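Local coordinates for hypothetical protein YfiH (Bacillus licheniformis, PDB 6DZD) that probably cleaves purine nucleosides by phosphorolysis and deaminates adenosine, as a zinc-containing member of the YfiH/LACC1 family, at residues L248-E253 with F257-R262; L53-H58 with T267-S272. One frame throughout, in Å; residues are numbered along the deposited sequence.

How the interactions relate
Interaction 1 is the more buried: the two segments, with three residues between them, fold back on each other, the first carrying two of the zinc ligands, and bury 392 Å². Interaction 2 joins parts of the chain far apart in sequence, covers 154 Å² and is partly exposed. Their chemistry follows their place. In 248-253 with 257-262, backbone carbonyls receive an arginine and a backbone N-H, and a phenylalanine ring packs beside them on leucine and threonine; in 53-58 with 267-272, no hydrogen bond crosses, and an arginine face is covered by a valine methyl. The two contacts meet at Phe258, whose ring lies against Thr267 and the backbone of Arg269, with its backbone close to Met270.

Interaction 1. Residues L248-E253 with F257-R262; sequences LCTSCE and FFSHRR. With ZN (zinc ion), chain C.
Arg262 reaches over to Ser251 in the turn that carries Cys249 and Cys252, the CxxC half of a four-cysteine zinc site completed by Cys189 and Cys190. Followed outward, Arg262 CB lies 3.9 Å from Ser251 OG. With CG anti to the backbone N (chi1 -175°) and the chain bent at chi3, CD comes to 3.4 Å from Ser251 O, and NE runs past the same oxygen at a longer 4.1 Å. The guanidinium then links two backbone carbonyls near its own plane. NH1 donates to Ser251 O at 3.0 Å, approaching from above the carbonyl plane, while NH2 donates to Phe257 O at 2.9 Å, lying in that carbonyl's plane and nearly straight (172° at the hydrogen). Ser259 CB sits over the centre of one guanidinium face; two bonds lying in the guanidinium plane, with this cover on one face, should hold the group's rotation. Ser259 OG accepts the backbone N-H of Arg262, an ST motif, and is also bonded to Asp131, as is Thr250 OG1.

At the other end of the contact, Phe257 N donates to Glu253 O at 3.2 Å. The Phe257 side chain crosses those of Leu248 and Thr250 at about a right angle, and Leu248 CD1 meets the ring at its edge, 4.0 Å from CE2. In the metal turn itself, Cys249 SG binds zinc at 2.3 Å and accepts the backbone N-H of Cys252.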
ATOM      1  N   LEU A 248     -12.365  -2.112  -4.280  1.00 22.13           N
ATOM      2  CA  LEU A 248     -11.810  -3.046  -5.247  1.00 22.89           C
ATOM      3  C   LEU A 248     -11.073  -4.185  -4.547  1.00 23.57           C
ATOM      4  O   LEU A 248     -10.273  -3.966  -3.635  1.00 22.74           O
ATOM      5  CB  LEU A 248     -10.872  -2.318  -6.217  1.00 21.73           C
ATOM      6  CG  LEU A 248     -11.542  -1.309  -7.174  1.00 21.44           C
ATOM      7  CD1 LEU A 248     -10.498  -0.585  -8.008  1.00 20.34           C
ATOM      8  CD2 LEU A 248     -12.595  -1.939  -8.077  1.00 23.05           C
ATOM      9  N   CYS A 249     -11.380  -5.406  -4.956  1.00 20.86           N
ATOM     10  CA  CYS A 249     -10.718  -6.610  -4.474  1.00 20.54           C
ATOM     11  C   CYS A 249      -9.691  -7.062  -5.509  1.00 20.01           C
ATOM     12  O   CYS A 249     -10.022  -7.256  -6.683  1.00 20.97           O
ATOM     13  CB  CYS A 249     -11.749  -7.706  -4.208  1.00 22.41           C
ATOM     14  SG  CYS A 249     -11.062  -9.276  -3.699  1.00 22.62           S
ATOM     15  N   THR A 250      -8.442  -7.208  -5.082  1.00 20.10           N
ATOM     16  CA  THR A 250      -7.402  -7.577  -6.039  1.00 19.81           C
ATOM     17  C   THR A 250      -7.615  -8.991  -6.581  1.00 20.57           C
ATOM     18  O   THR A 250      -7.270  -9.273  -7.739  1.00 20.48           O
ATOM     19  CB  THR A 250      -6.011  -7.411  -5.406  1.00 18.46           C
ATOM     20  OG1 THR A 250      -5.903  -8.187  -4.208  1.00 19.31           O
ATOM     21  CG2 THR A 250      -5.752  -5.958  -5.082  1.00 16.35           C
ATOM     22  N   SER A 251      -8.173  -9.890  -5.765  1.00 20.77           N
ATOM     23  CA  SER A 251      -8.504 -11.229  -6.246  1.00 22.52           C
ATOM     24  C   SER A 251      -9.640 -11.198  -7.270  1.00 24.03           C
ATOM     25  O   SER A 251      -9.564 -11.856  -8.316  1.00 25.13           O
ATOM     26  CB  SER A 251      -8.869 -12.127  -5.062  1.00 23.41           C
ATOM     27  OG  SER A 251      -9.243 -13.420  -5.489  1.00 25.39           O
ATOM     28  N   CYS A 252     -10.701 -10.440  -6.987  1.00 24.33           N
ATOM     29  CA  CYS A 252     -11.867 -10.466  -7.861  1.00 26.17           C
ATOM     30  C   CYS A 252     -11.587  -9.808  -9.207  1.00 25.99           C
ATOM     31  O   CYS A 252     -11.987 -10.332 -10.251  1.00 27.60           O
ATOM     32  CB  CYS A 252     -13.044  -9.784  -7.178  1.00 26.80           C
ATOM     33  SG  CYS A 252     -13.847 -10.761  -5.921  1.00 28.28           S
ATOM     34  N   GLU A 253     -10.874  -8.687  -9.214  1.00 24.24           N
ATOM     35  CA  GLU A 253     -10.724  -7.877 -10.424  1.00 24.28           C
ATOM     36  C   GLU A 253      -9.617  -8.474 -11.282  1.00 24.07           C
ATOM     37  O   GLU A 253      -8.459  -8.052 -11.247  1.00 22.59           O
ATOM     38  CB  GLU A 253     -10.430  -6.420 -10.070  1.00 22.83           C
ATOM     39  CG  GLU A 253     -11.431  -5.747  -9.104  1.00 23.07           C
ATOM     40  CD  GLU A 253     -12.815  -5.607  -9.706  1.00 25.23           C
ATOM     41  OE1 GLU A 253     -13.782  -5.296  -8.961  1.00 26.03           O
ATOM     42  OE2 GLU A 253     -12.928  -5.829 -10.930  1.00 26.35           O
ATOM     43  N   PHE A 257      -5.760  -6.368 -11.590  1.00 20.89           N
ATOM     44  CA  PHE A 257      -4.725  -6.495 -10.574  1.00 19.82           C
ATOM     45  C   PHE A 257      -4.062  -7.871 -10.587  1.00 20.23           C
ATOM     46  O   PHE A 257      -4.652  -8.866 -11.017  1.00 21.54           O
ATOM     47  CB  PHE A 257      -5.313  -6.204  -9.187  1.00 19.68           C
ATOM     48  CG  PHE A 257      -5.912  -4.833  -9.072  1.00 19.43           C
ATOM     49  CD1 PHE A 257      -5.183  -3.716  -9.441  1.00 18.10           C
ATOM     50  CD2 PHE A 257      -7.210  -4.662  -8.619  1.00 19.93           C
ATOM     51  CE1 PHE A 257      -5.733  -2.451  -9.349  1.00 17.46           C
ATOM     52  CE2 PHE A 257      -7.758  -3.408  -8.523  1.00 19.14           C
ATOM     53  CZ  PHE A 257      -7.020  -2.297  -8.886  1.00 17.95           C
ATOM     54  N   PHE A 258      -2.808  -7.914 -10.129  1.00 20.58           N
ATOM     55  CA  PHE A 258      -2.222  -9.176  -9.705  1.00 21.05           C
ATOM     56  C   PHE A 258      -2.826  -9.566  -8.364  1.00 22.02           C
ATOM     57  O   PHE A 258      -3.143  -8.710  -7.526  1.00 21.66           O
ATOM     58  CB  PHE A 258      -0.698  -9.077  -9.531  1.00 19.66           C
ATOM     59  CG  PHE A 258       0.056  -8.591 -10.749  1.00 18.94           C
ATOM     60  CD1 PHE A 258       0.216  -9.410 -11.866  1.00 19.80           C
ATOM     61  CD2 PHE A 258       0.633  -7.314 -10.767  1.00 17.67           C
ATOM     62  CE1 PHE A 258       0.931  -8.967 -12.979  1.00 20.22           C
ATOM     63  CE2 PHE A 258       1.339  -6.864 -11.877  1.00 17.80           C
ATOM     64  CZ  PHE A 258       1.497  -7.696 -12.981  1.00 19.25           C
ATOM     65  N   SER A 259      -2.933 -10.868  -8.125  1.00 20.92           N
ATOM     66  CA  SER A 259      -3.395 -11.326  -6.819  1.00 21.94           C
ATOM     67  C   SER A 259      -2.597 -12.543  -6.394  1.00 22.31           C
ATOM     68  O   SER A 259      -2.595 -13.561  -7.095  1.00 23.07           O
ATOM     69  CB  SER A 259      -4.882 -11.659  -6.830  1.00 23.47           C
ATOM     70  OG  SER A 259      -5.205 -12.294  -5.611  1.00 24.33           O
ATOM     71  N   HIS A 260      -1.958 -12.440  -5.221  1.00 23.38           N
ATOM     72  CA  HIS A 260      -1.159 -13.547  -4.714  1.00 23.73           C
ATOM     73  C   HIS A 260      -2.019 -14.784  -4.493  1.00 25.37           C
ATOM     74  O   HIS A 260      -1.596 -15.907  -4.804  1.00 25.99           O
ATOM     75  CB  HIS A 260      -0.455 -13.143  -3.420  1.00 22.81           C
ATOM     76  CG  HIS A 260       0.570 -14.136  -2.966  1.00 22.85           C
ATOM     77  ND1 HIS A 260       0.383 -14.952  -1.869  1.00 23.63           N
ATOM     78  CD2 HIS A 260       1.781 -14.465  -3.476  1.00 22.31           C
ATOM     79  CE1 HIS A 260       1.435 -15.734  -1.716  1.00 23.65           C
ATOM     80  NE2 HIS A 260       2.296 -15.463  -2.682  1.00 23.23           N
ATOM     81  N   ARG A 261      -3.251 -14.589  -4.010  1.00 22.54           N
ATOM     82  CA  ARG A 261      -4.138 -15.713  -3.713  1.00 24.44           C
ATOM     83  C   ARG A 261      -4.718 -16.332  -4.983  1.00 25.90           C
ATOM     84  O   ARG A 261      -4.763 -17.559  -5.129  1.00 27.88           O
ATOM     85  CB  ARG A 261      -5.257 -15.261  -2.771  1.00 24.19           C
ATOM     86  CG  ARG A 261      -6.051 -16.412  -2.136  1.00 26.30           C
ATOM     87  CD  ARG A 261      -6.375 -16.093  -0.691  1.00 26.00           C
ATOM     88  NE  ARG A 261      -7.386 -16.975  -0.101  1.00 28.09           N
ATOM     89  CZ  ARG A 261      -7.343 -17.433   1.156  1.00 28.94           C
ATOM     90  NH1 ARG A 261      -6.326 -17.097   1.951  1.00 27.85           N
ATOM     91  NH2 ARG A 261      -8.316 -18.222   1.618  1.00 31.10           N
ATOM     92  N   ARG A 262      -5.207 -15.497  -5.895  1.00 25.19           N
ATOM     93  CA  ARG A 262      -5.826 -16.012  -7.110  1.00 26.73           C
ATOM     94  C   ARG A 262      -4.813 -16.709  -8.007  1.00 27.59           C
ATOM     95  O   ARG A 262      -5.108 -17.758  -8.581  1.00 29.66           O
ATOM     96  CB  ARG A 262      -6.495 -14.875  -7.861  1.00 25.89           C
ATOM     97  CG  ARG A 262      -7.251 -15.311  -9.054  1.00 27.64           C
ATOM     98  CD  ARG A 262      -7.623 -14.118  -9.880  1.00 26.83           C
ATOM     99  NE  ARG A 262      -6.440 -13.472 -10.435  1.00 25.49           N
ATOM    100  CZ  ARG A 262      -6.267 -12.159 -10.519  1.00 23.92           C
ATOM    101  NH1 ARG A 262      -7.196 -11.317 -10.063  1.00 23.44           N
ATOM    102  NH2 ARG A 262      -5.156 -11.694 -11.066  1.00 23.08           N
TER
HETATM  103 ZN    ZN C 301     -12.780 -10.761  -3.833  1.00 23.40          ZN

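Interaction 2. Residues L53-H58 with T267-S272; sequences LHVQDH and TGRMMS
Arg269 is carried to Val55 by its first two torsions: CG stands anti to the carbonyl carbon (chi1 -57°), and the chain bends at chi2 (-76°). Beyond an extended chi3, a further turn about the last torsion sets the flat guanidinium face-on to the valine. The contact joins the approach to strand 270-276, an inner strand of a six-stranded mixed sheet, to the loop that runs between strand 30-35 and helix 59-72.

Val55 CG1 lies over the centre of one guanidinium face, 3.6 Å from Arg269 CZ. Its height of 3.5 Å above the Arg269 guanidinium plane is the evidence for a methyl set centrally on the face and not at a rim. The same CG1 also covers a face of the His54 ring, so one methyl fills the angle between two flat groups whose planes stand 85° apart. His54 CE1 is 4.2 Å from Arg269 CG, and its ring also meets that of Tyr106.

With its face against a methyl, the guanidinium makes a hydrogen bond near its own plane: NH1 donates to Gly268 O at 3.0 Å, rising well above the plane of that carbonyl. The backbone of Arg269 is tied separately, its N to Asn50 and its O to Thr51. A leucine in place of Arg269 would probably leave Gly268 O without this donor and expose the CG1 methyl of Val55 where the guanidinium had covered it. The second branch of the valine meets the backbone instead, with Val55 CG2 3.9 Å from Thr267 O.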
ATOM      1  N   LEU A  53      10.881  -6.088  -8.043  1.00 17.88           N
ATOM      2  CA  LEU A  53      12.179  -6.648  -8.366  1.00 19.77           C
ATOM      3  C   LEU A  53      12.477  -7.886  -7.536  1.00 20.46           C
ATOM      4  O   LEU A  53      13.539  -8.487  -7.693  1.00 21.21           O
ATOM      5  CB  LEU A  53      13.284  -5.605  -8.156  1.00 19.63           C
ATOM      6  CG  LEU A  53      13.441  -4.446  -9.151  1.00 19.53           C
ATOM      7  CD1 LEU A  53      14.458  -3.399  -8.650  1.00 19.82           C
ATOM      8  CD2 LEU A  53      13.822  -4.977 -10.535  1.00 20.43           C
ATOM      9  N   HIS A  54      11.559  -8.300  -6.676  1.00 22.62           N
ATOM     10  CA  HIS A  54      11.804  -9.388  -5.744  1.00 22.96           C
ATOM     11  C   HIS A  54      10.951 -10.622  -6.039  1.00 22.05           C
ATOM     12  O   HIS A  54      10.754 -11.460  -5.154  1.00 21.62           O
ATOM     13  CB  HIS A  54      11.565  -8.895  -4.316  1.00 22.71           C
ATOM     14  CG  HIS A  54      10.164  -8.427  -4.081  1.00 20.69           C
ATOM     15  ND1 HIS A  54       9.617  -7.352  -4.752  1.00 19.02           N
ATOM     16  CD2 HIS A  54       9.187  -8.902  -3.272  1.00 18.82           C
ATOM     17  CE1 HIS A  54       8.368  -7.180  -4.356  1.00 16.55           C
ATOM     18  NE2 HIS A  54       8.082  -8.105  -3.458  1.00 16.42           N
ATOM     19  N   VAL A  55      10.395 -10.734  -7.243  1.00 23.02           N
ATOM     20  CA  VAL A  55       9.527 -11.857  -7.569  1.00 21.99           C
ATOM     21  C   VAL A  55      10.078 -12.676  -8.742  1.00 22.80           C
ATOM     22  O   VAL A  55       9.329 -13.372  -9.423  1.00 22.13           O
ATOM     23  CB  VAL A  55       8.088 -11.384  -7.835  1.00 20.18           C
ATOM     24  CG1 VAL A  55       7.512 -10.692  -6.604  1.00 18.74           C
ATOM     25  CG2 VAL A  55       8.048 -10.466  -9.044  1.00 20.54           C
ATOM     26  N   GLN A  56      11.386 -12.594  -8.981  1.00 25.72           N
ATOM     27  CA  GLN A  56      12.072 -13.378 -10.015  1.00 26.33           C
ATOM     28  C   GLN A  56      11.476 -13.162 -11.410  1.00 26.04           C
ATOM     29  O   GLN A  56      11.444 -14.075 -12.236  1.00 26.06           O
ATOM     30  CB  GLN A  56      12.050 -14.864  -9.649  1.00 26.21           C
ATOM     31  CG  GLN A  56      12.380 -15.153  -8.199  1.00 26.28           C
ATOM     32  CD  GLN A  56      12.173 -16.629  -7.864  1.00 26.10           C
ATOM     33  OE1 GLN A  56      11.037 -17.089  -7.675  1.00 25.26           O
ATOM     34  NE2 GLN A  56      13.274 -17.390  -7.822  1.00 26.90           N
ATOM     35  N   ASP A  57      11.039 -11.934 -11.687  1.00 21.42           N
ATOM     36  CA  ASP A  57      10.754 -11.486 -13.041  1.00 21.44           C
ATOM     37  C   ASP A  57      12.047 -11.023 -13.716  1.00 22.44           C
ATOM     38  O   ASP A  57      13.092 -10.864 -13.081  1.00 22.95           O
ATOM     39  CB  ASP A  57       9.714 -10.365 -13.022  1.00 20.77           C
ATOM     40  CG  ASP A  57       9.156 -10.028 -14.418  1.00 20.69           C
ATOM     41  OD1 ASP A  57       9.566 -10.663 -15.420  1.00 21.05           O
ATOM     42  OD2 ASP A  57       8.289  -9.128 -14.510  1.00 20.26           O
ATOM     43  N   HIS A  58      11.967 -10.805 -15.027  1.00 23.67           N
ATOM     44  CA  HIS A  58      13.101 -10.275 -15.771  1.00 24.45           C
ATOM     45  C   HIS A  58      13.380  -8.847 -15.332  1.00 24.57           C
ATOM     46  O   HIS A  58      12.549  -7.955 -15.537  1.00 24.28           O
ATOM     47  CB  HIS A  58      12.839 -10.325 -17.271  1.00 24.60           C
ATOM     48  CG  HIS A  58      14.045 -10.002 -18.095  1.00 25.41           C
ATOM     49  ND1 HIS A  58      15.177 -10.792 -18.100  1.00 25.88           N
ATOM     50  CD2 HIS A  58      14.311  -8.961 -18.921  1.00 25.84           C
ATOM     51  CE1 HIS A  58      16.078 -10.264 -18.913  1.00 26.54           C
ATOM     52  NE2 HIS A  58      15.578  -9.152 -19.422  1.00 26.53           N
ATOM     53  N   THR A 267       3.319 -14.342  -9.219  1.00 23.91           N
ATOM     54  CA  THR A 267       2.604 -13.282  -9.922  1.00 22.73           C
ATOM     55  C   THR A 267       3.368 -11.969  -9.793  1.00 21.27           C
ATOM     56  O   THR A 267       4.355 -11.865  -9.061  1.00 21.07           O
ATOM     57  CB  THR A 267       1.180 -13.111  -9.378  1.00 22.01           C
ATOM     58  OG1 THR A 267       0.493 -12.154 -10.171  1.00 21.32           O
ATOM     59  CG2 THR A 267       1.182 -12.594  -7.950  1.00 20.65           C
ATOM     60  N   GLY A 268       2.893 -10.955 -10.518  1.00 20.49           N
ATOM     61  CA  GLY A 268       3.478  -9.633 -10.431  1.00 19.28           C
ATOM     62  C   GLY A 268       2.987  -8.861  -9.208  1.00 17.74           C
ATOM     63  O   GLY A 268       2.229  -9.355  -8.374  1.00 17.58           O
ATOM     64  N   ARG A 269       3.461  -7.624  -9.093  1.00 16.79           N
ATOM     65  CA  ARG A 269       3.080  -6.726  -8.007  1.00 15.49           C
ATOM     66  C   ARG A 269       2.735  -5.379  -8.608  1.00 14.92           C
ATOM     67  O   ARG A 269       3.486  -4.861  -9.445  1.00 15.29           O
ATOM     68  CB  ARG A 269       4.196  -6.521  -6.974  1.00 15.18           C
ATOM     69  CG  ARG A 269       4.728  -7.768  -6.309  1.00 16.01           C
ATOM     70  CD  ARG A 269       3.769  -8.278  -5.270  1.00 16.05           C
ATOM     71  NE  ARG A 269       4.266  -9.477  -4.606  1.00 16.90           N
ATOM     72  CZ  ARG A 269       4.241 -10.699  -5.135  1.00 18.15           C
ATOM     73  NH1 ARG A 269       3.738 -10.893  -6.352  1.00 18.57           N
ATOM     74  NH2 ARG A 269       4.707 -11.728  -4.442  1.00 19.31           N
ATOM     75  N   MET A 270       1.606  -4.825  -8.192  1.00 15.86           N
ATOM     76  CA  MET A 270       1.339  -3.417  -8.421  1.00 15.30           C
ATOM     77  C   MET A 270       2.155  -2.594  -7.428  1.00 14.54           C
ATOM     78  O   MET A 270       2.835  -3.131  -6.547  1.00 14.54           O
ATOM     79  CB  MET A 270      -0.156  -3.117  -8.271  1.00 15.56           C
ATOM     80  CG  MET A 270      -1.034  -3.909  -9.205  1.00 16.79           C
ATOM     81  SD  MET A 270      -1.448  -5.584  -8.624  1.00 18.09           S
ATOM     82  CE  MET A 270      -2.245  -5.222  -7.050  1.00 18.23           C
ATOM     83  N   MET A 271       2.107  -1.274  -7.566  1.00 17.11           N
ATOM     84  CA  MET A 271       2.753  -0.442  -6.561  1.00 16.65           C
ATOM     85  C   MET A 271       1.875   0.755  -6.210  1.00 16.19           C
ATOM     86  O   MET A 271       1.133   1.271  -7.055  1.00 16.26           O
ATOM     87  CB  MET A 271       4.148   0.022  -7.008  1.00 16.96           C
ATOM     88  CG  MET A 271       4.133   0.991  -8.133  1.00 16.77           C
ATOM     89  SD  MET A 271       5.790   1.428  -8.593  1.00 16.94           S
ATOM     90  CE  MET A 271       5.554   2.903  -9.577  1.00 16.65           C
ATOM     91  N   SER A 272       1.903   1.141  -4.938  1.00 17.67           N
ATOM     92  CA  SER A 272       1.369   2.425  -4.523  1.00 17.52           C
ATOM     93  C   SER A 272       2.507   3.442  -4.488  1.00 17.36           C
ATOM     94  O   SER A 272       3.667   3.097  -4.246  1.00 17.29           O
ATOM     95  CB  SER A 272       0.669   2.322  -3.166  1.00 17.44           C
ATOM     96  OG  SER A 272       1.574   2.169  -2.098  1.00 17.27           O
TER